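Local coordinates for protein thioredoxin reductase (Clostridium acetobutylicum ATCC 824, PDB 6GNA) that probably reduces thioredoxin as a flavoenzyme that takes its electrons from ferredoxin rather than from a pyridine nucleotide, using bound FAD, at residues Leu64-Lys67 / Phe68-Ile72; Val170-Val173 / Pro174-Asp178. One frame throughout, in Å; residues are numbered along the deposited sequence.

Both contacts are local, each joining neighbouring turns or residues of one continuous piece of chain, and they share no element: contact 1 lies along helix 61-74, whereas contact 2 lies where strand 169-174 runs out into a loop. Their centres are 31 Å apart and their nearest atoms about 15 Å apart. Contact 1 is two-sided, with a buried leucine-phenylalanine pair on the flank near FAD and the second subunit, and two exposed glutamates on another flank. Contact 2 is mostly buried and is touched by no other protein chain; it relies on a proline, a valine and a tyrosine-tyrosine hydrogen bond. Backbone hydrogen bonds span contact 1, while a phenol bond spans contact 2.

Contact 1: residues Leu64-Lys67 / Phe68-Ile72; sequences LQEK and FKEHI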
loop_
_atom_site.group_PDB
_atom_site.type_symbol
_atom_site.label_atom_id
_atom_site.label_comp_id
_atom_site.label_asym_id
_atom_site.label_seq_id
_atom_site.Cartn_x
_atom_site.Cartn_y
_atom_site.Cartn_z
ATOM N N LEU A 64 9.262 1.981 -16.941
ATOM C CA LEU A 64 8.917 1.309 -15.696
ATOM C C LEU A 64 8.380 -0.080 -15.992
ATOM O O LEU A 64 8.708 -1.048 -15.297
ATOM C CB LEU A 64 7.894 2.149 -14.942
ATOM C CG LEU A 64 7.482 1.671 -13.548
ATOM C CD1 LEU A 64 8.690 1.616 -12.621
ATOM C CD2 LEU A 64 6.453 2.614 -12.989
ATOM N N GLN A 65 7.593 -0.200 -17.063
ATOM C CA GLN A 65 7.131 -1.512 -17.491
ATOM C C GLN A 65 8.310 -2.456 -17.706
ATOM O O GLN A 65 8.253 -3.629 -17.321
ATOM C CB GLN A 65 6.305 -1.359 -18.770
ATOM C CG GLN A 65 5.697 -2.663 -19.328
ATOM C CD GLN A 65 5.457 -2.627 -20.835
ATOM O OE1 GLN A 65 5.826 -1.669 -21.521
ATOM N NE2 GLN A 65 4.850 -3.686 -21.359
ATOM N N GLU A 66 9.384 -1.973 -18.339
ATOM C CA GLU A 66 10.521 -2.847 -18.598
ATOM C C GLU A 66 11.233 -3.219 -17.300
ATOM O O GLU A 66 11.675 -4.361 -17.138
ATOM C CB GLU A 66 11.486 -2.171 -19.570
ATOM C CG GLU A 66 12.764 -2.958 -19.861
ATOM C CD GLU A 66 12.543 -4.329 -20.475
ATOM O OE1 GLU A 66 11.488 -4.561 -21.101
ATOM O OE2 GLU A 66 13.465 -5.174 -20.346
ATOM N N LYS A 67 11.343 -2.281 -16.363
ATOM C CA LYS A 67 11.924 -2.622 -15.072
ATOM C C LYS A 67 11.106 -3.717 -14.396
ATOM O O LYS A 67 11.668 -4.630 -13.771
ATOM C CB LYS A 67 11.978 -1.385 -14.170
ATOM C CG LYS A 67 12.771 -0.192 -14.749
ATOM C CD LYS A 67 14.217 -0.267 -14.407
ATOM C CE LYS A 67 14.934 1.031 -14.726
ATOM N NZ LYS A 67 16.360 0.741 -14.938
ATOM N N PHE A 68 9.772 -3.645 -14.508
ATOM C CA PHE A 68 8.933 -4.658 -13.878
ATOM C C PHE A 68 9.093 -6.002 -14.585
ATOM O O PHE A 68 9.140 -7.057 -13.935
ATOM C CB PHE A 68 7.461 -4.213 -13.917
ATOM C CG PHE A 68 7.096 -3.065 -12.976
ATOM C CD1 PHE A 68 7.998 -2.511 -12.087
ATOM C CD2 PHE A 68 5.778 -2.576 -12.969
ATOM C CE1 PHE A 68 7.617 -1.470 -11.234
ATOM C CE2 PHE A 68 5.402 -1.540 -12.130
ATOM C CZ PHE A 68 6.320 -0.989 -11.259
ATOM N N LYS A 69 9.178 -5.974 -15.913
ATOM C CA LYS A 69 9.393 -7.200 -16.670
ATOM C C LYS A 69 10.715 -7.863 -16.292
ATOM O O LYS A 69 10.785 -9.087 -16.126
ATOM C CB LYS A 69 9.342 -6.886 -18.162
ATOM C CG LYS A 69 9.463 -8.097 -19.052
ATOM C CD LYS A 69 8.483 -9.193 -18.684
ATOM C CE LYS A 69 8.312 -10.195 -19.816
ATOM N NZ LYS A 69 9.617 -10.636 -20.383
ATOM N N GLU A 70 11.778 -7.078 -16.162
ATOM C CA GLU A 70 13.061 -7.682 -15.831
ATOM C C GLU A 70 13.045 -8.253 -14.422
ATOM O O GLU A 70 13.648 -9.305 -14.172
ATOM C CB GLU A 70 14.170 -6.657 -16.031
ATOM C CG GLU A 70 14.302 -6.303 -17.501
ATOM C CD GLU A 70 15.519 -5.474 -17.820
ATOM O OE1 GLU A 70 16.478 -5.474 -17.021
ATOM O OE2 GLU A 70 15.503 -4.823 -18.882
ATOM N N HIS A 71 12.305 -7.615 -13.506
ATOM C CA HIS A 71 12.188 -8.138 -12.154
ATOM C C HIS A 71 11.558 -9.525 -12.165
ATOM O O HIS A 71 12.104 -10.470 -11.590
ATOM C CB HIS A 71 11.334 -7.175 -11.332
ATOM C CG HIS A 71 11.514 -7.299 -9.856
ATOM N ND1 HIS A 71 11.588 -8.504 -9.192
ATOM C CD2 HIS A 71 11.606 -6.345 -8.908
ATOM C CE1 HIS A 71 11.745 -8.279 -7.900
ATOM N NE2 HIS A 71 11.760 -6.978 -7.708
ATOM N N ILE A 72 10.396 -9.670 -12.809
ATOM C CA ILE A 72 9.730 -10.970 -12.755
ATOM C C ILE A 72 10.550 -12.018 -13.494
ATOM O O ILE A 72 10.631 -13.172 -13.061
ATOM C CB ILE A 72 8.258 -10.908 -13.214
ATOM C CG1 ILE A 72 8.109 -10.452 -14.665
ATOM C CG2 ILE A 72 7.470 -10.004 -12.278
ATOM C CD1 ILE A 72 6.671 -10.604 -15.181
#
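Leu64, one turn before Phe68 in the helix, lies obliquely across its ring. Leu64 CG sits 4.0 Å from the centroid of the Phe68 ring and 25° off the normal, a CH-pi contact displaced toward the rim. The branch CD1 of Leu64 overhangs the rim, 3.5 Å from Phe68 CE1. With CG turned away from the backbone N, a chi1 of -175° carries it out from the helix, where it lies over the Phe68 ring face, and the carbonyl Leu64 O also lies over a ring face. That oxygen accepts the hydrogen bond from Phe68 N at 2.9 Å, one of four i to i+4 backbone bonds between the segments; His71 N to Lys67 O, at 3.1 Å, is the longest of the four.

The pair belongs to helix 61-74 of a pyridine nucleotide-disulphide oxidoreductase, a family with Rossmann-type dinucleotide folds. Phe68 packs on Leu19 of helix 16-25, which follows a glycine-rich turn consistent with the GxGxxG pattern, and both Leu64 and Phe68 touch Leu44. The Leu64 side chain is about 7 Å from FAD. Phe68 also packs on Leu54 of the second subunit, and His71 meets Tyr57 of that subunit edge-to-face, placing this flank at the dimer interface.

On the exposed flank, Glu66 and Glu70 bring their carboxylates together with planes 71° apart. Glu66 bends at chi2 while Glu70 stays extended beyond CG, and Glu66 OE2 comes within 2.5 Å of Glu70 OE2. So short a separation between two acids suggests that one is protonated, which would relieve the repulsion of like charges. The amine of neighbouring Lys69 forms a salt bridge with Asp73.

Contact 2: residues Val170-Val173 / Pro174-Asp178; sequences VYYV and PRYKD
Pro174 follows Val173 through a trans peptide, as their CA atoms stand 3.8 Å apart and Pro174 CD is 3.0 Å from Val173 CA. The pyrrolidine ring is thereby laid against the end of the strand: its CD approaches Tyr172 O at 3.4 Å, and its CB touches Tyr172 CE2 at 4.0 Å, meeting that ring obliquely. Val173 meets the same proline through CB, 4.3 Å from Pro174 CD, while its CG1 comes equally near to Arg175 CD, so the valine is bordered by the last residue of the strand and the first of the loop.

Strand 146-151, helix 155-163 and strand 169-174 form a right-handed beta-alpha-beta crossover of a second Rossmann-like parallel sheet. In NADPH-dependent thioredoxin reductases the loop after the corresponding strand lies beside the adenosine end of the nucleotide; this enzyme is classed as independent of pyridine nucleotides. Tyr172 lies under the crossover helix, touching Ala156 and Ala160.

From there the phenol of Tyr172 extends toward the loop, its CG set anti to the backbone N (chi1 -171°), and Tyr172 OH donates to Tyr176 OH at 2.7 Å. The two side chains cross at about a right angle, and Tyr172 OH approaches the Tyr176 ring at its edge, in plane, 3.5 Å from CE1. Tyr176 gains this position with chi1 at 54°, which places CG between backbone N and carbonyl carbon. Its hydroxyl is also hydrogen-bonded to Glu157 OE2 of helix 155-163, which ties the loop to that helix.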
loop_
_atom_site.group_PDB
_atom_site.type_symbol
_atom_site.label_atom_id
_atom_site.label_comp_id
_atom_site.label_asym_id
_atom_site.label_seq_id
_atom_site.Cartn_x
_atom_site.Cartn_y
_atom_site.Cartn_z
ATOM N N VAL A 170 -22.897 -13.528 -36.633
ATOM C CA VAL A 170 -22.057 -12.860 -35.635
ATOM C C VAL A 170 -21.669 -11.482 -36.158
ATOM O O VAL A 170 -21.109 -11.360 -37.252
ATOM C CB VAL A 170 -20.781 -13.659 -35.307
ATOM C CG1 VAL A 170 -19.919 -12.924 -34.256
ATOM C CG2 VAL A 170 -21.126 -15.073 -34.836
ATOM N N TYR A 171 -21.959 -10.448 -35.375
ATOM C CA TYR A 171 -21.470 -9.102 -35.625
ATOM C C TYR A 171 -20.393 -8.785 -34.607
ATOM O O TYR A 171 -20.521 -9.130 -33.428
ATOM C CB TYR A 171 -22.586 -8.072 -35.438
ATOM C CG TYR A 171 -23.775 -8.235 -36.351
ATOM C CD1 TYR A 171 -23.719 -7.819 -37.671
ATOM C CD2 TYR A 171 -24.965 -8.771 -35.886
ATOM C CE1 TYR A 171 -24.812 -7.954 -38.509
ATOM C CE2 TYR A 171 -26.059 -8.904 -36.711
ATOM C CZ TYR A 171 -25.978 -8.493 -38.020
ATOM O OH TYR A 171 -27.077 -8.624 -38.844
ATOM N N TYR A 172 -19.342 -8.099 -35.058
ATOM C CA TYR A 172 -18.274 -7.629 -34.178
ATOM C C TYR A 172 -18.180 -6.112 -34.262
ATOM O O TYR A 172 -17.945 -5.555 -35.338
ATOM C CB TYR A 172 -16.935 -8.268 -34.531
ATOM C CG TYR A 172 -15.833 -7.983 -33.527
ATOM C CD1 TYR A 172 -15.799 -8.657 -32.319
ATOM C CD2 TYR A 172 -14.826 -7.060 -33.787
ATOM C CE1 TYR A 172 -14.819 -8.430 -31.400
ATOM C CE2 TYR A 172 -13.832 -6.824 -32.856
ATOM C CZ TYR A 172 -13.847 -7.512 -31.662
ATOM O OH TYR A 172 -12.882 -7.324 -30.713
ATOM N N VAL A 173 -18.354 -5.457 -33.124
ATOM C CA VAL A 173 -18.296 -4.003 -33.004
ATOM C C VAL A 173 -17.007 -3.660 -32.265
ATOM O O VAL A 173 -16.959 -3.755 -31.032
ATOM C CB VAL A 173 -19.513 -3.458 -32.242
ATOM C CG1 VAL A 173 -19.486 -1.950 -32.200
ATOM C CG2 VAL A 173 -20.818 -3.923 -32.884
ATOM N N PRO A 174 -15.951 -3.251 -32.959
ATOM C CA PRO A 174 -14.685 -2.971 -32.271
ATOM C C PRO A 174 -14.730 -1.650 -31.527
ATOM O O PRO A 174 -15.280 -0.656 -32.009
ATOM C CB PRO A 174 -13.679 -2.913 -33.424
ATOM C CG PRO A 174 -14.490 -2.456 -34.596
ATOM C CD PRO A 174 -15.848 -3.071 -34.416
ATOM N N ARG A 175 -14.100 -1.635 -30.352
ATOM C CA ARG A 175 -13.972 -0.416 -29.553
ATOM C C ARG A 175 -12.516 -0.007 -29.385
ATOM O O ARG A 175 -12.150 0.634 -28.396
ATOM C CB ARG A 175 -14.630 -0.586 -28.191
ATOM C CG ARG A 175 -16.029 -1.186 -28.267
ATOM C CD ARG A 175 -16.962 -0.352 -29.116
ATOM N NE ARG A 175 -17.156 0.990 -28.573
ATOM C CZ ARG A 175 -16.899 2.124 -29.221
ATOM N NH1 ARG A 175 -16.443 2.112 -30.467
ATOM N NH2 ARG A 175 -17.113 3.286 -28.617
ATOM N N TYR A 176 -11.684 -0.391 -30.343
ATOM C CA TYR A 176 -10.278 -0.030 -30.398
ATOM C C TYR A 176 -9.888 -0.048 -31.868
ATOM O O TYR A 176 -10.570 -0.662 -32.696
ATOM C CB TYR A 176 -9.406 -1.029 -29.626
ATOM C CG TYR A 176 -9.648 -2.441 -30.087
ATOM C CD1 TYR A 176 -10.695 -3.177 -29.568
ATOM C CD2 TYR A 176 -8.863 -3.026 -31.074
ATOM C CE1 TYR A 176 -10.954 -4.452 -29.996
ATOM C CE2 TYR A 176 -9.112 -4.318 -31.509
ATOM C CZ TYR A 176 -10.160 -5.025 -30.969
ATOM O OH TYR A 176 -10.450 -6.299 -31.380
ATOM N N LYS A 177 -8.790 0.639 -32.178
ATOM C CA LYS A 177 -8.263 0.758 -33.532
ATOM C C LYS A 177 -7.175 -0.283 -33.739
ATOM O O LYS A 177 -6.151 -0.262 -33.043
ATOM C CB LYS A 177 -7.655 2.141 -33.755
ATOM C CG LYS A 177 -8.514 3.309 -33.327
ATOM C CD LYS A 177 -9.524 3.659 -34.381
ATOM C CE LYS A 177 -10.091 5.035 -34.138
ATOM N NZ LYS A 177 -10.999 5.403 -35.233
ATOM N N ASP A 178 -7.379 -1.160 -34.714
ATOM C CA ASP A 178 -6.398 -2.178 -35.075
ATOM C C ASP A 178 -6.898 -2.835 -36.353
ATOM O O ASP A 178 -8.027 -2.591 -36.792
ATOM C CB ASP A 178 -6.295 -3.214 -33.954
ATOM C CG ASP A 178 -5.037 -4.055 -34.018
ATOM O OD1 ASP A 178 -4.164 -3.798 -34.868
ATOM O OD2 ASP A 178 -4.922 -4.982 -33.190
#